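3-dehydroquinate dehydratase (Enterococcus faecalis, PDB 4PH6) catalyses the cis-dehydration of 3-dehydroquinate to 3-dehydroshikimate, the third step of the chorismate pathway, through an imine formed between substrate and an active-site lysine. Local coordinates at residues K20-I25 with C45-W50; E49-Y54 with L81-T86. All coordinates share one frame; numbering follows the deposited sequence.

Interaction 1 (K20-I25 with C45-W50); sequences KIVVPI and CDLVEW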
loop_
_atom_site.group_PDB
_atom_site.type_symbol
_atom_site.label_atom_id
_atom_site.label_comp_id
_atom_site.label_asym_id
_atom_site.label_seq_id
_atom_site.Cartn_x
_atom_site.Cartn_y
_atom_site.Cartn_z
ATOM N N LYS A 20 3.687 -2.549 -15.399
ATOM C CA LYS A 20 3.250 -1.875 -16.605
ATOM C C LYS A 20 1.780 -1.542 -16.468
ATOM O O LYS A 20 1.021 -2.291 -15.844
ATOM C CB LYS A 20 3.523 -2.739 -17.837
ATOM C CG LYS A 20 4.995 -3.144 -17.961
ATOM C CD LYS A 20 5.906 -1.914 -17.920
ATOM C CE LYS A 20 7.391 -2.258 -18.084
ATOM N NZ LYS A 20 7.966 -2.957 -16.910
ATOM N N ILE A 21 1.387 -0.407 -17.031
ATOM C CA ILE A 21 0.034 0.081 -16.852
ATOM C C ILE A 21 -0.864 -0.266 -18.028
ATOM O O ILE A 21 -0.503 -0.053 -19.191
ATOM C CB ILE A 21 0.008 1.601 -16.619
ATOM C CG1 ILE A 21 0.934 1.974 -15.456
ATOM C CG2 ILE A 21 -1.392 2.072 -16.355
ATOM C CD1 ILE A 21 0.835 3.430 -15.030
ATOM N N VAL A 22 -2.035 -0.798 -17.681
ATOM C CA VAL A 22 -3.054 -1.252 -18.608
ATOM C C VAL A 22 -4.305 -0.400 -18.485
ATOM O O VAL A 22 -4.889 -0.308 -17.405
ATOM C CB VAL A 22 -3.471 -2.722 -18.334
ATOM C CG1 VAL A 22 -4.423 -3.228 -19.421
ATOM C CG2 VAL A 22 -2.247 -3.620 -18.196
ATOM N N VAL A 23 -4.738 0.202 -19.584
ATOM C CA VAL A 23 -6.011 0.897 -19.580
ATOM C C VAL A 23 -7.021 0.063 -20.360
ATOM O O VAL A 23 -6.727 -0.401 -21.473
ATOM C CB VAL A 23 -5.903 2.341 -20.168
ATOM C CG1 VAL A 23 -5.367 2.336 -21.600
ATOM C CG2 VAL A 23 -7.250 3.049 -20.115
ATOM N N PRO A 24 -8.213 -0.155 -19.764
ATOM C CA PRO A 24 -9.342 -0.827 -20.420
ATOM C C PRO A 24 -10.215 0.114 -21.267
ATOM O O PRO A 24 -10.475 1.263 -20.912
ATOM C CB PRO A 24 -10.145 -1.378 -19.243
ATOM C CG PRO A 24 -9.927 -0.345 -18.167
ATOM C CD PRO A 24 -8.522 0.185 -18.361
ATOM N N ILE A 25 -10.654 -0.402 -22.406
ATOM C CA ILE A 25 -11.714 0.216 -23.165
ATOM C C ILE A 25 -12.975 -0.589 -22.896
ATOM O O ILE A 25 -13.000 -1.792 -23.150
ATOM C CB ILE A 25 -11.386 0.250 -24.663
ATOM C CG1 ILE A 25 -10.112 1.076 -24.896
ATOM C CG2 ILE A 25 -12.568 0.799 -25.455
ATOM C CD1 ILE A 25 -9.714 1.225 -26.356
ATOM N N CYS A 45 0.116 5.291 -20.206
ATOM C CA CYS A 45 -0.056 3.860 -19.978
ATOM C C CYS A 45 0.845 3.083 -20.923
ATOM O O CYS A 45 1.418 3.656 -21.853
ATOM C CB CYS A 45 -1.511 3.439 -20.181
ATOM S SG CYS A 45 -2.122 3.600 -21.882
ATOM N N ASP A 46 0.949 1.778 -20.705
ATOM C CA ASP A 46 1.865 0.972 -21.484
ATOM C C ASP A 46 1.126 0.064 -22.449
ATOM O O ASP A 46 1.611 -0.214 -23.552
ATOM C CB ASP A 46 2.756 0.167 -20.553
ATOM C CG ASP A 46 3.572 1.054 -19.645
ATOM O OD1 ASP A 46 4.277 1.930 -20.179
ATOM O OD2 ASP A 46 3.465 0.918 -18.413
ATOM N N LEU A 47 -0.044 -0.406 -22.041
ATOM C CA LEU A 47 -0.859 -1.165 -22.961
ATOM C C LEU A 47 -2.344 -0.932 -22.755
ATOM O O LEU A 47 -2.749 -0.208 -21.855
ATOM C CB LEU A 47 -0.525 -2.668 -22.886
ATOM C CG LEU A 47 -0.582 -3.549 -21.642
ATOM C CD1 LEU A 47 -0.453 -5.015 -22.067
ATOM C CD2 LEU A 47 0.521 -3.184 -20.658
ATOM N N VAL A 48 -3.134 -1.544 -23.632
ATOM C CA VAL A 48 -4.565 -1.304 -23.735
ATOM C C VAL A 48 -5.324 -2.621 -23.724
ATOM O O VAL A 48 -4.984 -3.536 -24.475
ATOM C CB VAL A 48 -4.911 -0.547 -25.036
ATOM C CG1 VAL A 48 -6.412 -0.493 -25.244
ATOM C CG2 VAL A 48 -4.287 0.841 -25.017
ATOM N N GLU A 49 -6.345 -2.726 -22.878
ATOM C CA GLU A 49 -7.207 -3.893 -22.894
ATOM C C GLU A 49 -8.569 -3.531 -23.467
ATOM O O GLU A 49 -9.302 -2.724 -22.898
ATOM C CB GLU A 49 -7.370 -4.486 -21.490
ATOM C CG GLU A 49 -8.331 -5.665 -21.448
ATOM C CD GLU A 49 -8.728 -6.074 -20.024
ATOM O OE1 GLU A 49 -8.586 -7.278 -19.691
ATOM O OE2 GLU A 49 -9.187 -5.194 -19.249
ATOM N N TRP A 50 -8.926 -4.125 -24.595
ATOM C CA TRP A 50 -10.269 -3.907 -25.106
ATOM C C TRP A 50 -11.186 -4.977 -24.519
ATOM O O TRP A 50 -10.987 -6.172 -24.744
ATOM C CB TRP A 50 -10.290 -3.926 -26.642
ATOM C CG TRP A 50 -11.663 -3.838 -27.201
ATOM C CD1 TRP A 50 -12.763 -3.288 -26.604
ATOM C CD2 TRP A 50 -12.108 -4.341 -28.467
ATOM N NE1 TRP A 50 -13.853 -3.408 -27.424
ATOM C CE2 TRP A 50 -13.476 -4.053 -28.574
ATOM C CE3 TRP A 50 -11.471 -5.009 -29.520
ATOM C CZ2 TRP A 50 -14.225 -4.410 -29.689
ATOM C CZ3 TRP A 50 -12.211 -5.359 -30.622
ATOM C CH2 TRP A 50 -13.574 -5.058 -30.705
#
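Ile21 is gripped through both polar atoms of its backbone by Asp46, at the end of the loop, and Leu47, the first residue of strand 47-51. Its N donates to Asp46 OD2 at 2.8 Å in a nearly straight bond (169°), reaching the carboxylate oxygen on its anti side. Its O accepts twice, from Asp46 N at 2.8 Å and from Leu47 N at 2.9 Å. The Asp46 carboxylate reaches Ile21 N because CG lies anti to its own carbonyl carbon (chi1 -60°), and OD2 is further held by a salt bridge to Arg246. Beyond this start the strands run parallel in regular pairing: Val23 N binds Leu47 O, Val23 O receives Glu49 N, and Ile25 N closes on Glu49 O at 2.7 Å.

Val22, Pro24, Leu47 and Glu49 share the face turned into the barrel. Here Val22 CG2 meets Leu47 CD2 at 3.7 Å, while its other methyl, CG1, lies against Glu49 CB. Val23, Ile25, Val48 and Trp50 turn to the outer, helix-covered face. Val23 CG1, set between its backbone N and carbonyl carbon (chi1 58°), lies 3.5 Å from Cys45 SG and also touches Val48 CG2. Ile25 reaches back with CD1 to Val48 CG1, and its O faces the edge of the Trp50 indole, near the ring plane at CD1.

The two strands and helix 30-40 form the first beta-alpha-beta crossover of the TIM barrel. That helix covers Ile25, Val48 and Trp50; helix 242-251 lays Val242 on Ile21, Val23 and Cys45. Strand 226-228 pairs with strand 20-25 along its other edge, where Val22 hydrogen-bonds through its backbone to Thr227 and Gly229.

Interaction 2 (E49-Y54 with L81-T86); sequences EWRLDY and LLTFRT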
loop_
_atom_site.group_PDB
_atom_site.type_symbol
_atom_site.label_atom_id
_atom_site.label_comp_id
_atom_site.label_asym_id
_atom_site.label_seq_id
_atom_site.Cartn_x
_atom_site.Cartn_y
_atom_site.Cartn_z
ATOM N N GLU A 49 -6.345 -2.726 -22.878
ATOM C CA GLU A 49 -7.207 -3.893 -22.894
ATOM C C GLU A 49 -8.569 -3.531 -23.467
ATOM O O GLU A 49 -9.302 -2.724 -22.898
ATOM C CB GLU A 49 -7.370 -4.486 -21.490
ATOM C CG GLU A 49 -8.331 -5.665 -21.448
ATOM C CD GLU A 49 -8.728 -6.074 -20.024
ATOM O OE1 GLU A 49 -8.586 -7.278 -19.691
ATOM O OE2 GLU A 49 -9.187 -5.194 -19.249
ATOM N N TRP A 50 -8.926 -4.125 -24.595
ATOM C CA TRP A 50 -10.269 -3.907 -25.106
ATOM C C TRP A 50 -11.186 -4.977 -24.519
ATOM O O TRP A 50 -10.987 -6.172 -24.744
ATOM C CB TRP A 50 -10.290 -3.926 -26.642
ATOM C CG TRP A 50 -11.663 -3.838 -27.201
ATOM C CD1 TRP A 50 -12.763 -3.288 -26.604
ATOM C CD2 TRP A 50 -12.108 -4.341 -28.467
ATOM N NE1 TRP A 50 -13.853 -3.408 -27.424
ATOM C CE2 TRP A 50 -13.476 -4.053 -28.574
ATOM C CE3 TRP A 50 -11.471 -5.009 -29.520
ATOM C CZ2 TRP A 50 -14.225 -4.410 -29.689
ATOM C CZ3 TRP A 50 -12.211 -5.359 -30.622
ATOM C CH2 TRP A 50 -13.574 -5.058 -30.705
ATOM N N ARG A 51 -12.170 -4.559 -23.733
ATOM C CA ARG A 51 -13.107 -5.515 -23.152
ATOM C C ARG A 51 -14.236 -5.856 -24.132
ATOM O O ARG A 51 -15.136 -5.058 -24.360
ATOM C CB ARG A 51 -13.680 -4.979 -21.836
ATOM C CG ARG A 51 -12.701 -5.014 -20.654
ATOM C CD ARG A 51 -12.575 -6.405 -20.059
ATOM N NE ARG A 51 -13.873 -6.908 -19.620
ATOM C CZ ARG A 51 -14.410 -6.673 -18.424
ATOM N NH1 ARG A 51 -13.757 -5.932 -17.529
ATOM N NH2 ARG A 51 -15.602 -7.177 -18.123
ATOM N N LEU A 52 -14.170 -7.063 -24.683
ATOM C CA LEU A 52 -15.105 -7.536 -25.705
ATOM C C LEU A 52 -16.542 -7.660 -25.228
ATOM O O LEU A 52 -17.480 -7.422 -25.993
ATOM C CB LEU A 52 -14.645 -8.901 -26.243
ATOM C CG LEU A 52 -13.314 -8.837 -26.985
ATOM C CD1 LEU A 52 -12.955 -10.185 -27.564
ATOM C CD2 LEU A 52 -13.377 -7.770 -28.083
ATOM N N ASP A 53 -16.712 -8.038 -23.966
ATOM C CA ASP A 53 -18.037 -8.366 -23.459
ATOM C C ASP A 53 -18.887 -7.104 -23.271
ATOM O O ASP A 53 -20.092 -7.198 -23.037
ATOM C CB ASP A 53 -17.931 -9.178 -22.157
ATOM C CG ASP A 53 -16.989 -8.560 -21.151
ATOM O OD1 ASP A 53 -17.462 -8.100 -20.090
ATOM O OD2 ASP A 53 -15.774 -8.524 -21.424
ATOM N N TYR A 54 -18.263 -5.931 -23.409
ATOM C CA TYR A 54 -19.004 -4.672 -23.464
ATOM C C TYR A 54 -19.472 -4.333 -24.885
ATOM O O TYR A 54 -20.446 -3.597 -25.056
ATOM C CB TYR A 54 -18.150 -3.511 -22.942
ATOM C CG TYR A 54 -18.131 -3.340 -21.441
ATOM C CD1 TYR A 54 -19.067 -2.541 -20.793
ATOM C CD2 TYR A 54 -17.158 -3.967 -20.674
ATOM C CE1 TYR A 54 -19.025 -2.375 -19.420
ATOM C CE2 TYR A 54 -17.116 -3.811 -19.319
ATOM C CZ TYR A 54 -18.046 -3.017 -18.693
ATOM O OH TYR A 54 -17.982 -2.876 -17.339
ATOM N N LEU A 81 -4.249 -6.079 -25.677
ATOM C CA LEU A 81 -4.849 -7.217 -24.998
ATOM C C LEU A 81 -6.348 -7.274 -25.289
ATOM O O LEU A 81 -7.062 -6.268 -25.139
ATOM C CB LEU A 81 -4.604 -7.117 -23.481
ATOM C CG LEU A 81 -5.330 -8.064 -22.524
ATOM C CD1 LEU A 81 -4.951 -9.539 -22.758
ATOM C CD2 LEU A 81 -5.075 -7.662 -21.037
ATOM N N LEU A 82 -6.820 -8.447 -25.703
ATOM C CA LEU A 82 -8.245 -8.661 -25.939
ATOM C C LEU A 82 -8.796 -9.590 -24.865
ATOM O O LEU A 82 -8.195 -10.623 -24.544
ATOM C CB LEU A 82 -8.489 -9.235 -27.338
ATOM C CG LEU A 82 -8.179 -8.306 -28.525
ATOM C CD1 LEU A 82 -8.650 -8.909 -29.844
ATOM C CD2 LEU A 82 -8.802 -6.943 -28.336
ATOM N N THR A 83 -9.942 -9.226 -24.317
ATOM C CA THR A 83 -10.536 -9.955 -23.198
ATOM C C THR A 83 -12.033 -10.071 -23.358
ATOM O O THR A 83 -12.709 -9.058 -23.466
ATOM C CB THR A 83 -10.268 -9.234 -21.848
ATOM O OG1 THR A 83 -8.863 -9.228 -21.555
ATOM C CG2 THR A 83 -11.034 -9.884 -20.716
ATOM N N PHE A 84 -12.558 -11.283 -23.370
ATOM C CA PHE A 84 -13.993 -11.456 -23.152
ATOM C C PHE A 84 -14.220 -11.939 -21.724
ATOM O O PHE A 84 -14.090 -13.131 -21.451
ATOM C CB PHE A 84 -14.614 -12.443 -24.154
ATOM C CG PHE A 84 -16.124 -12.430 -24.145
ATOM C CD1 PHE A 84 -16.829 -11.641 -25.044
ATOM C CD2 PHE A 84 -16.836 -13.185 -23.227
ATOM C CE1 PHE A 84 -18.218 -11.603 -25.024
ATOM C CE2 PHE A 84 -18.235 -13.151 -23.204
ATOM C CZ PHE A 84 -18.919 -12.358 -24.099
ATOM N N ARG A 85 -14.510 -11.037 -20.794
ATOM C CA ARG A 85 -14.748 -11.497 -19.429
ATOM C C ARG A 85 -16.088 -12.222 -19.366
ATOM O O ARG A 85 -17.117 -11.671 -19.765
ATOM C CB ARG A 85 -14.713 -10.343 -18.433
ATOM C CG ARG A 85 -14.796 -10.769 -16.970
ATOM C CD ARG A 85 -13.619 -11.629 -16.563
ATOM N NE ARG A 85 -12.357 -10.951 -16.825
ATOM C CZ ARG A 85 -11.316 -11.517 -17.427
ATOM N NH1 ARG A 85 -11.369 -12.783 -17.812
ATOM N NH2 ARG A 85 -10.208 -10.820 -17.615
ATOM N N THR A 86 -16.082 -13.457 -18.889
ATOM C CA THR A 86 -17.334 -14.207 -18.820
ATOM C C THR A 86 -18.148 -13.739 -17.623
ATOM O O THR A 86 -17.596 -13.269 -16.626
ATOM C CB THR A 86 -17.115 -15.721 -18.713
ATOM O OG1 THR A 86 -16.573 -16.031 -17.423
ATOM C CG2 THR A 86 -16.162 -16.196 -19.801
HETATM O O HOH W 1 -10.314 -7.771 -17.241
#
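Strands 49-51 and 81-83 run parallel at 21° as neighbours in the (beta/alpha)8 barrel, stitched by Trp50 N to Leu81 O, Thr83 N to Trp50 O and Leu52 N to Thr83 O. Inside the barrel, Thr83 OG1 donates to Glu49 OE1 at 2.7 Å, on the anti side of the carboxylate, and a water joins the same oxygen to Arg85 NH2. Arg85, like Glu49, Trp50 and Arg51 a predicted 3-dehydroquinate-binding residue, is also salt-bridged to Asp117 and Glu119; its guanidinium lies with one face against Thr83 CG2.

Asp53, in the 3-10 turn 52-54 that follows the first strand, ties it to the loop after strand 81-83. Arg51 folds back through bends at chi2 and chi3 and holds the Asp53 carboxylate side-on in a salt bridge, NE to OD2 and NH2 to OD1, both on syn lone pairs. Arg85 N reaches OD2 from above the carboxylate plane, at 2.9 Å, while Arg85 CB sits over one face of the Arg51 guanidinium. On the outer side, Leu82 CD2 packs 3.5 Å from Trp50 CE3, and Leu52 CB touches the edge of the Phe84 ring. Over that ring's centre sits Asp53 CB, a CH-pi contact 3.8 Å from the centroid.

In the fold
Interactions 1 and 2 are successive steps round one barrel wall: strand 47-51 lies between strands 20-25 and 80-83, and the centres of the two contacts are about 12 Å apart. They share Glu49 and Trp50 and are joined directly by Val48 O to Leu81 N and Ile25 O to Arg51 N, each 2.9 Å and probably hydrogen-bonded. Glu49 points into the barrel from the strand common to both; interaction 2 adds Arg51, the last residue of strand 47-51, and Arg85, just past strand 80-83. The Glu49 side chain comes within about 4 Å of that of Lys173, the predicted Schiff-base lysine, and Arg85's within about 3 Å of those of Lys173 and His146, consistent with a shared substrate pocket.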